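Local structure of cystathionine beta-lyases/cystathionine gamma-synthases (Corynebacterium glutamicum, 5X5H) at residues P5-Y19 with I60-G72. The protein probably catalyses the pyridoxal-phosphate-dependent condensation of O-succinyl-L-homoserine with L-cysteine to give L,L-cystathionine and succinate, a step in methionine biosynthesis. Residues are numbered along the deposited sequence; the frame is centred on the assembly and turned at random.
Sequences PNTQGFSTASIHAGY and IVALEQTVAALEG
L70 presents its CD2 methyl squarely to the phenyl ring of F10, 3.7 Å from the ring centroid and only 10° off the normal, a CH-pi contact over the face. The two side chains cross at about a right angle, and the same methyl also meets A13 CB and lies 3.4 Å from S14 OG. F10 takes up this position because its CG stands anti to the backbone N (chi1 -173°), which carries the ring across to L70. A69 CB touches both A17 CB, at 3.6 Å, and P5 CG, at 3.7 Å. Further along, G18 CA lies 3.2 Å from T66 OG1 and makes a CA-H...O contact of 3.4 Å with A62 O on the facing backbone; A62 CA returns one to G18 O. The other branch of T66, CG2, rests on the carbonyl oxygens of A13 and S14.

Helices 10-16 and 60-70 pack nearly antiparallel: the axes come within 8.7 Å and their directions differ by 168°, with no hydrogen bond between the segments. The N-terminal helix is laid on the helix leading into strand 75-79 of the seven-stranded sheet, that of the large PLP-binding domain of fold type I enzymes. E71, next to L70, binds a magnesium ion with L191.

The hydroxyls of S14 and T66 turn back into their own helices. S14 OG donates to F10 O, and T66 OG1 to A62 O at 2.8 Å; each carbonyl also accepts the backbone N-H of the same residue from the opposite face of its plane. L70 also touches L251 and P185, while Y186 meets the F10 ring edge-to-face. T12 OG1 and H16 NE2 hydrogen-bond to D374 and E370, respectively, of a second subunit.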
ATOM      1  N   PRO A   5     -10.323  -0.976  28.191  1.00 47.63           N
ATOM      2  CA  PRO A   5     -11.639  -1.207  27.558  1.00 48.25           C
ATOM      3  C   PRO A   5     -12.853  -1.068  28.483  1.00 47.08           C
ATOM      4  O   PRO A   5     -13.929  -0.629  28.041  1.00 45.78           O
ATOM      5  CB  PRO A   5     -11.551  -2.670  27.071  1.00 49.76           C
ATOM      6  CG  PRO A   5     -10.093  -2.903  26.861  1.00 50.82           C
ATOM      7  CD  PRO A   5      -9.365  -2.070  27.871  1.00 48.24           C
ATOM      8  N   ASN A   6     -12.697  -1.477  29.739  1.00 41.66           N
ATOM      9  CA  ASN A   6     -13.825  -1.534  30.674  1.00 43.36           C
ATOM     10  C   ASN A   6     -14.281  -0.144  31.113  1.00 42.57           C
ATOM     11  O   ASN A   6     -15.356   0.013  31.747  1.00 38.33           O
ATOM     12  CB  ASN A   6     -13.469  -2.372  31.943  1.00 46.54           C
ATOM     13  CG  ASN A   6     -13.316  -3.881  31.664  1.00 51.02           C
ATOM     14  OD1 ASN A   6     -12.312  -4.494  32.059  1.00 51.46           O
ATOM     15  ND2 ASN A   6     -14.324  -4.489  31.048  1.00 46.14           N
ATOM     16  N   THR A   7     -13.486   0.888  30.828  1.00 32.12           N
ATOM     17  CA  THR A   7     -13.888   2.192  31.286  1.00 30.99           C
ATOM     18  C   THR A   7     -14.097   3.147  30.167  1.00 30.22           C
ATOM     19  O   THR A   7     -14.276   4.336  30.455  1.00 32.27           O
ATOM     20  CB  THR A   7     -12.878   2.819  32.239  1.00 31.15           C
ATOM     21  OG1 THR A   7     -11.699   3.139  31.508  1.00 31.85           O
ATOM     22  CG2 THR A   7     -12.580   1.856  33.447  1.00 35.04           C
ATOM     23  N   GLN A   8     -14.011   2.681  28.919  1.00 23.81           N
ATOM     24  CA  GLN A   8     -14.097   3.657  27.764  1.00 21.92           C
ATOM     25  C   GLN A   8     -15.140   3.145  26.862  1.00 18.98           C
ATOM     26  O   GLN A   8     -15.391   1.926  26.828  1.00 21.18           O
ATOM     27  CB  GLN A   8     -12.834   3.771  26.956  1.00 23.85           C
ATOM     28  CG  GLN A   8     -11.595   4.251  27.727  1.00 26.33           C
ATOM     29  CD  GLN A   8     -11.625   5.726  28.149  1.00 32.75           C
ATOM     30  OE1 GLN A   8     -12.017   6.021  29.281  1.00 48.12           O
ATOM     31  NE2 GLN A   8     -11.088   6.630  27.320  1.00 35.82           N
ATOM     32  N   GLY A   9     -15.680   4.037  26.057  1.00 15.54           N
ATOM     33  CA  GLY A   9     -16.732   3.687  25.152  1.00 15.79           C
ATOM     34  C   GLY A   9     -16.262   2.977  23.877  1.00 14.00           C
ATOM     35  O   GLY A   9     -15.078   2.864  23.600  1.00 14.98           O
ATOM     36  N   PHE A  10     -17.231   2.426  23.158  1.00 13.32           N
ATOM     37  CA  PHE A  10     -16.946   1.625  21.945  1.00 11.77           C
ATOM     38  C   PHE A  10     -16.243   2.440  20.869  1.00 12.29           C
ATOM     39  O   PHE A  10     -15.272   1.927  20.292  1.00 11.73           O
ATOM     40  CB  PHE A  10     -18.275   1.107  21.369  1.00 12.73           C
ATOM     41  CG  PHE A  10     -18.117   0.148  20.221  1.00 12.33           C
ATOM     42  CD1 PHE A  10     -17.846   0.550  18.959  1.00 14.29           C
ATOM     43  CD2 PHE A  10     -18.162  -1.218  20.514  1.00 12.50           C
ATOM     44  CE1 PHE A  10     -17.651  -0.436  17.947  1.00 13.64           C
ATOM     45  CE2 PHE A  10     -17.966  -2.156  19.502  1.00 13.71           C
ATOM     46  CZ  PHE A  10     -17.707  -1.765  18.238  1.00 13.11           C
ATOM     47  N   SER A  11     -16.720   3.657  20.589  1.00 12.30           N
ATOM     48  CA  SER A  11     -16.063   4.508  19.613  1.00 12.31           C
ATOM     49  C   SER A  11     -14.672   4.905  20.020  1.00 13.15           C
ATOM     50  O   SER A  11     -13.691   4.795  19.202  1.00 14.42           O
ATOM     51  CB  SER A  11     -16.846   5.718  19.286  1.00 13.76           C
ATOM     52  OG  SER A  11     -18.055   5.409  18.618  1.00 17.03           O
ATOM     53  N   THR A  12     -14.456   5.170  21.301  1.00 11.80           N
ATOM     54  CA  THR A  12     -13.124   5.404  21.834  1.00 11.10           C
ATOM     55  C   THR A  12     -12.203   4.268  21.632  1.00 11.61           C
ATOM     56  O   THR A  12     -11.071   4.393  21.109  1.00 12.34           O
ATOM     57  CB  THR A  12     -13.206   5.817  23.275  1.00 12.38           C
ATOM     58  OG1 THR A  12     -14.106   6.904  23.394  1.00 13.02           O
ATOM     59  CG2 THR A  12     -11.810   6.265  23.854  1.00 12.55           C
ATOM     60  N   ALA A  13     -12.658   3.065  22.029  1.00 11.26           N
ATOM     61  CA  ALA A  13     -11.862   1.854  21.852  1.00 10.70           C
ATOM     62  C   ALA A  13     -11.511   1.508  20.438  1.00 10.83           C
ATOM     63  O   ALA A  13     -10.426   0.983  20.091  1.00 11.50           O
ATOM     64  CB  ALA A  13     -12.527   0.636  22.501  1.00 14.39           C
ATOM     65  N   SER A  14     -12.482   1.761  19.538  1.00 10.92           N
ATOM     66  CA  SER A  14     -12.281   1.433  18.116  1.00 11.32           C
ATOM     67  C   SER A  14     -11.125   2.225  17.509  1.00 12.05           C
ATOM     68  O   SER A  14     -10.488   1.752  16.531  1.00 13.33           O
ATOM     69  CB  SER A  14     -13.487   1.737  17.275  1.00 14.20           C
ATOM     70  OG  SER A  14     -14.579   0.937  17.600  1.00 19.94           O
ATOM     71  N   ILE A  15     -10.818   3.386  18.092  1.00 11.30           N
ATOM     72  CA  ILE A  15      -9.700   4.241  17.652  1.00 12.47           C
ATOM     73  C   ILE A  15      -8.486   3.976  18.484  1.00 13.29           C
ATOM     74  O   ILE A  15      -7.360   4.011  17.897  1.00 16.45           O
ATOM     75  CB  ILE A  15     -10.181   5.698  17.705  1.00 12.25           C
ATOM     76  CG1 ILE A  15     -11.267   5.905  16.690  1.00 11.96           C
ATOM     77  CG2 ILE A  15      -9.061   6.706  17.495  1.00 13.26           C
ATOM     78  CD1 ILE A  15     -12.124   7.147  16.979  1.00 14.94           C
ATOM     79  N   HIS A  16      -8.571   3.685  19.779  1.00 11.35           N
ATOM     80  CA  HIS A  16      -7.426   3.762  20.664  1.00 12.89           C
ATOM     81  C   HIS A  16      -7.051   2.482  21.327  1.00 13.59           C
ATOM     82  O   HIS A  16      -5.960   2.412  21.925  1.00 14.43           O
ATOM     83  CB  HIS A  16      -7.717   4.763  21.765  1.00 12.71           C
ATOM     84  CG  HIS A  16      -7.886   6.170  21.304  1.00 12.57           C
ATOM     85  ND1 HIS A  16      -6.806   6.936  20.886  1.00 14.69           N
ATOM     86  CD2 HIS A  16      -8.977   6.899  21.054  1.00 12.66           C
ATOM     87  CE1 HIS A  16      -7.269   8.148  20.531  1.00 15.58           C
ATOM     88  NE2 HIS A  16      -8.599   8.152  20.607  1.00 12.58           N
ATOM     89  N   ALA A  17      -7.792   1.379  21.180  1.00 11.53           N
ATOM     90  CA  ALA A  17      -7.490   0.180  21.996  1.00 12.60           C
ATOM     91  C   ALA A  17      -6.291  -0.614  21.516  1.00 14.23           C
ATOM     92  O   ALA A  17      -5.776  -1.433  22.292  1.00 17.25           O
ATOM     93  CB  ALA A  17      -8.697  -0.749  22.092  1.00 12.80           C
ATOM     94  N   GLY A  18      -5.939  -0.481  20.289  1.00 13.83           N
ATOM     95  CA  GLY A  18      -4.851  -1.219  19.674  1.00 14.21           C
ATOM     96  C   GLY A  18      -3.486  -0.603  19.628  1.00 13.71           C
ATOM     97  O   GLY A  18      -2.486  -1.349  19.525  1.00 15.12           O
ATOM     98  N   TYR A  19      -3.453   0.651  19.630  1.00 12.93           N
ATOM     99  CA  TYR A  19      -2.229   1.449  19.441  1.00 12.34           C
ATOM    100  C   TYR A  19      -2.369   2.781  20.119  1.00 12.95           C
ATOM    101  O   TYR A  19      -3.357   3.468  19.907  1.00 14.45           O
ATOM    102  CB  TYR A  19      -1.888   1.617  17.962  1.00 13.00           C
ATOM    103  CG  TYR A  19      -0.658   2.493  17.697  1.00 11.81           C
ATOM    104  CD1 TYR A  19       0.565   1.945  17.705  1.00 11.48           C
ATOM    105  CD2 TYR A  19      -0.828   3.815  17.346  1.00 10.94           C
ATOM    106  CE1 TYR A  19       1.687   2.726  17.507  1.00 12.12           C
ATOM    107  CE2 TYR A  19       0.260   4.700  17.138  1.00 11.83           C
ATOM    108  CZ  TYR A  19       1.542   4.122  17.208  1.00 12.67           C
ATOM    109  OH  TYR A  19       2.626   4.963  17.017  1.00 12.32           O
ATOM    110  N   ILE A  60      -0.213  -6.189  12.919  1.00 10.35           N
ATOM    111  CA  ILE A  60      -1.307  -7.215  13.031  1.00 10.76           C
ATOM    112  C   ILE A  60      -1.780  -7.253  14.466  1.00 11.57           C
ATOM    113  O   ILE A  60      -3.009  -7.244  14.738  1.00 11.64           O
ATOM    114  CB  ILE A  60      -0.795  -8.589  12.555  1.00 12.47           C
ATOM    115  CG1 ILE A  60      -0.314  -8.481  11.118  1.00 13.15           C
ATOM    116  CG2 ILE A  60      -1.874  -9.654  12.763  1.00 13.08           C
ATOM    117  CD1 ILE A  60       0.325  -9.763  10.554  1.00 13.54           C
ATOM    118  N   VAL A  61      -0.901  -7.242  15.437  1.00 12.87           N
ATOM    119  CA  VAL A  61      -1.298  -7.293  16.865  1.00 11.92           C
ATOM    120  C   VAL A  61      -2.123  -6.075  17.237  1.00 13.60           C
ATOM    121  O   VAL A  61      -3.103  -6.182  17.993  1.00 12.73           O
ATOM    122  CB  VAL A  61      -0.048  -7.461  17.757  1.00 16.62           C
ATOM    123  CG1 VAL A  61      -0.432  -7.251  19.219  1.00 15.55           C
ATOM    124  CG2 VAL A  61       0.505  -8.835  17.541  1.00 16.50           C
ATOM    125  N   ALA A  62      -1.862  -4.913  16.650  1.00 11.41           N
ATOM    126  CA  ALA A  62      -2.708  -3.727  16.899  1.00 11.38           C
ATOM    127  C   ALA A  62      -4.156  -3.978  16.542  1.00 11.11           C
ATOM    128  O   ALA A  62      -5.094  -3.654  17.311  1.00 11.86           O
ATOM    129  CB  ALA A  62      -2.142  -2.459  16.250  1.00 12.43           C
ATOM    130  N   LEU A  63      -4.359  -4.560  15.371  1.00 10.75           N
ATOM    131  CA  LEU A  63      -5.720  -4.949  14.951  1.00 11.74           C
ATOM    132  C   LEU A  63      -6.395  -5.941  15.886  1.00 11.60           C
ATOM    133  O   LEU A  63      -7.552  -5.725  16.348  1.00 10.88           O
ATOM    134  CB  LEU A  63      -5.703  -5.477  13.548  1.00 11.47           C
ATOM    135  CG  LEU A  63      -7.007  -6.107  13.047  1.00 12.44           C
ATOM    136  CD1 LEU A  63      -8.173  -5.128  13.012  1.00 12.25           C
ATOM    137  CD2 LEU A  63      -6.795  -6.799  11.754  1.00 12.49           C
ATOM    138  N   GLU A  64      -5.655  -6.977  16.210  1.00 10.97           N
ATOM    139  CA  GLU A  64      -6.127  -8.032  17.111  1.00 11.50           C
ATOM    140  C   GLU A  64      -6.574  -7.511  18.428  1.00 12.32           C
ATOM    141  O   GLU A  64      -7.674  -7.808  18.967  1.00 12.80           O
ATOM    142  CB  GLU A  64      -4.980  -9.046  17.364  1.00 12.18           C
ATOM    143  CG  GLU A  64      -4.686  -9.876  16.134  1.00 13.91           C
ATOM    144  CD  GLU A  64      -3.494 -10.848  16.255  1.00 13.52           C
ATOM    145  OE1 GLU A  64      -2.641 -10.662  17.205  1.00 15.69           O
ATOM    146  OE2 GLU A  64      -3.351 -11.763  15.401  1.00 14.07           O
ATOM    147  N   GLN A  65      -5.791  -6.609  19.021  1.00 11.76           N
ATOM    148  CA  GLN A  65      -6.096  -6.048  20.327  1.00 11.88           C
ATOM    149  C   GLN A  65      -7.286  -5.152  20.286  1.00 12.53           C
ATOM    150  O   GLN A  65      -8.048  -5.029  21.242  1.00 13.11           O
ATOM    151  CB  GLN A  65      -4.849  -5.341  20.893  1.00 14.05           C
ATOM    152  CG  GLN A  65      -3.737  -6.318  21.228  1.00 16.64           C
ATOM    153  CD  GLN A  65      -4.058  -7.269  22.299  1.00 22.29           C
ATOM    154  OE1 GLN A  65      -4.183  -8.503  22.118  1.00 28.91           O
ATOM    155  NE2 GLN A  65      -4.347  -6.709  23.466  1.00 22.57           N
ATOM    156  N   THR A  66      -7.512  -4.453  19.174  1.00 10.49           N
ATOM    157  CA  THR A  66      -8.608  -3.559  18.991  1.00 12.32           C
ATOM    158  C   THR A  66      -9.899  -4.395  18.972  1.00 12.44           C
ATOM    159  O   THR A  66     -10.851  -4.125  19.682  1.00 11.99           O
ATOM    160  CB  THR A  66      -8.515  -2.696  17.771  1.00 12.81           C
ATOM    161  OG1 THR A  66      -7.281  -1.978  17.715  1.00 14.05           O
ATOM    162  CG2 THR A  66      -9.621  -1.672  17.740  1.00 13.11           C
ATOM    163  N   VAL A  67     -10.010  -5.364  18.067  1.00 11.67           N
ATOM    164  CA  VAL A  67     -11.231  -6.165  18.013  1.00 11.44           C
ATOM    165  C   VAL A  67     -11.497  -6.938  19.332  1.00 12.30           C
ATOM    166  O   VAL A  67     -12.665  -7.028  19.769  1.00 12.70           O
ATOM    167  CB  VAL A  67     -11.217  -7.069  16.783  1.00 11.78           C
ATOM    168  CG1 VAL A  67     -12.505  -7.973  16.745  1.00 13.13           C
ATOM    169  CG2 VAL A  67     -11.127  -6.252  15.490  1.00 12.97           C
ATOM    170  N   ALA A  68     -10.450  -7.448  19.940  1.00 11.20           N
ATOM    171  CA  ALA A  68     -10.621  -8.095  21.236  1.00 12.56           C
ATOM    172  C   ALA A  68     -11.304  -7.088  22.188  1.00 13.71           C
ATOM    173  O   ALA A  68     -12.331  -7.431  22.889  1.00 13.48           O
ATOM    174  CB  ALA A  68      -9.317  -8.560  21.760  1.00 13.37           C
ATOM    175  N   ALA A  69     -10.815  -5.865  22.310  1.00 11.66           N
ATOM    176  CA  ALA A  69     -11.382  -4.907  23.250  1.00 11.85           C
ATOM    177  C   ALA A  69     -12.822  -4.656  22.939  1.00 11.52           C
ATOM    178  O   ALA A  69     -13.691  -4.547  23.858  1.00 13.60           O
ATOM    179  CB  ALA A  69     -10.615  -3.575  23.215  1.00 13.57           C
ATOM    180  N   LEU A  70     -13.218  -4.576  21.652  1.00 11.30           N
ATOM    181  CA  LEU A  70     -14.607  -4.256  21.229  1.00 11.70           C
ATOM    182  C   LEU A  70     -15.547  -5.407  21.574  1.00 12.17           C
ATOM    183  O   LEU A  70     -16.749  -5.098  21.632  1.00 14.38           O
ATOM    184  CB  LEU A  70     -14.599  -3.973  19.777  1.00 12.60           C
ATOM    185  CG  LEU A  70     -13.840  -2.689  19.347  1.00 11.30           C
ATOM    186  CD1 LEU A  70     -13.828  -2.609  17.893  1.00 12.54           C
ATOM    187  CD2 LEU A  70     -14.320  -1.475  20.050  1.00 12.52           C
ATOM    188  N   GLU A  71     -15.034  -6.611  21.756  1.00 12.49           N
ATOM    189  CA  GLU A  71     -15.846  -7.794  22.151  1.00 12.70           C
ATOM    190  C   GLU A  71     -15.843  -8.080  23.621  1.00 13.77           C
ATOM    191  O   GLU A  71     -16.417  -9.052  24.056  1.00 15.65           O
ATOM    192  CB  GLU A  71     -15.410  -8.995  21.320  1.00 14.26           C
ATOM    193  CG  GLU A  71     -15.820  -8.924  19.870  1.00 12.78           C
ATOM    194  CD  GLU A  71     -17.262  -9.361  19.616  1.00 16.77           C
ATOM    195  OE1 GLU A  71     -18.140  -9.394  20.521  1.00 18.19           O
ATOM    196  OE2 GLU A  71     -17.661  -9.475  18.406  1.00 15.71           O
ATOM    197  N   GLY A  72     -15.143  -7.241  24.391  1.00 13.27           N
ATOM    198  CA  GLY A  72     -14.997  -7.563  25.792  1.00 15.85           C
ATOM    199  C   GLY A  72     -14.118  -8.737  26.060  1.00 16.75           C
ATOM    200  O   GLY A  72     -14.303  -9.561  27.009  1.00 18.60           O
TER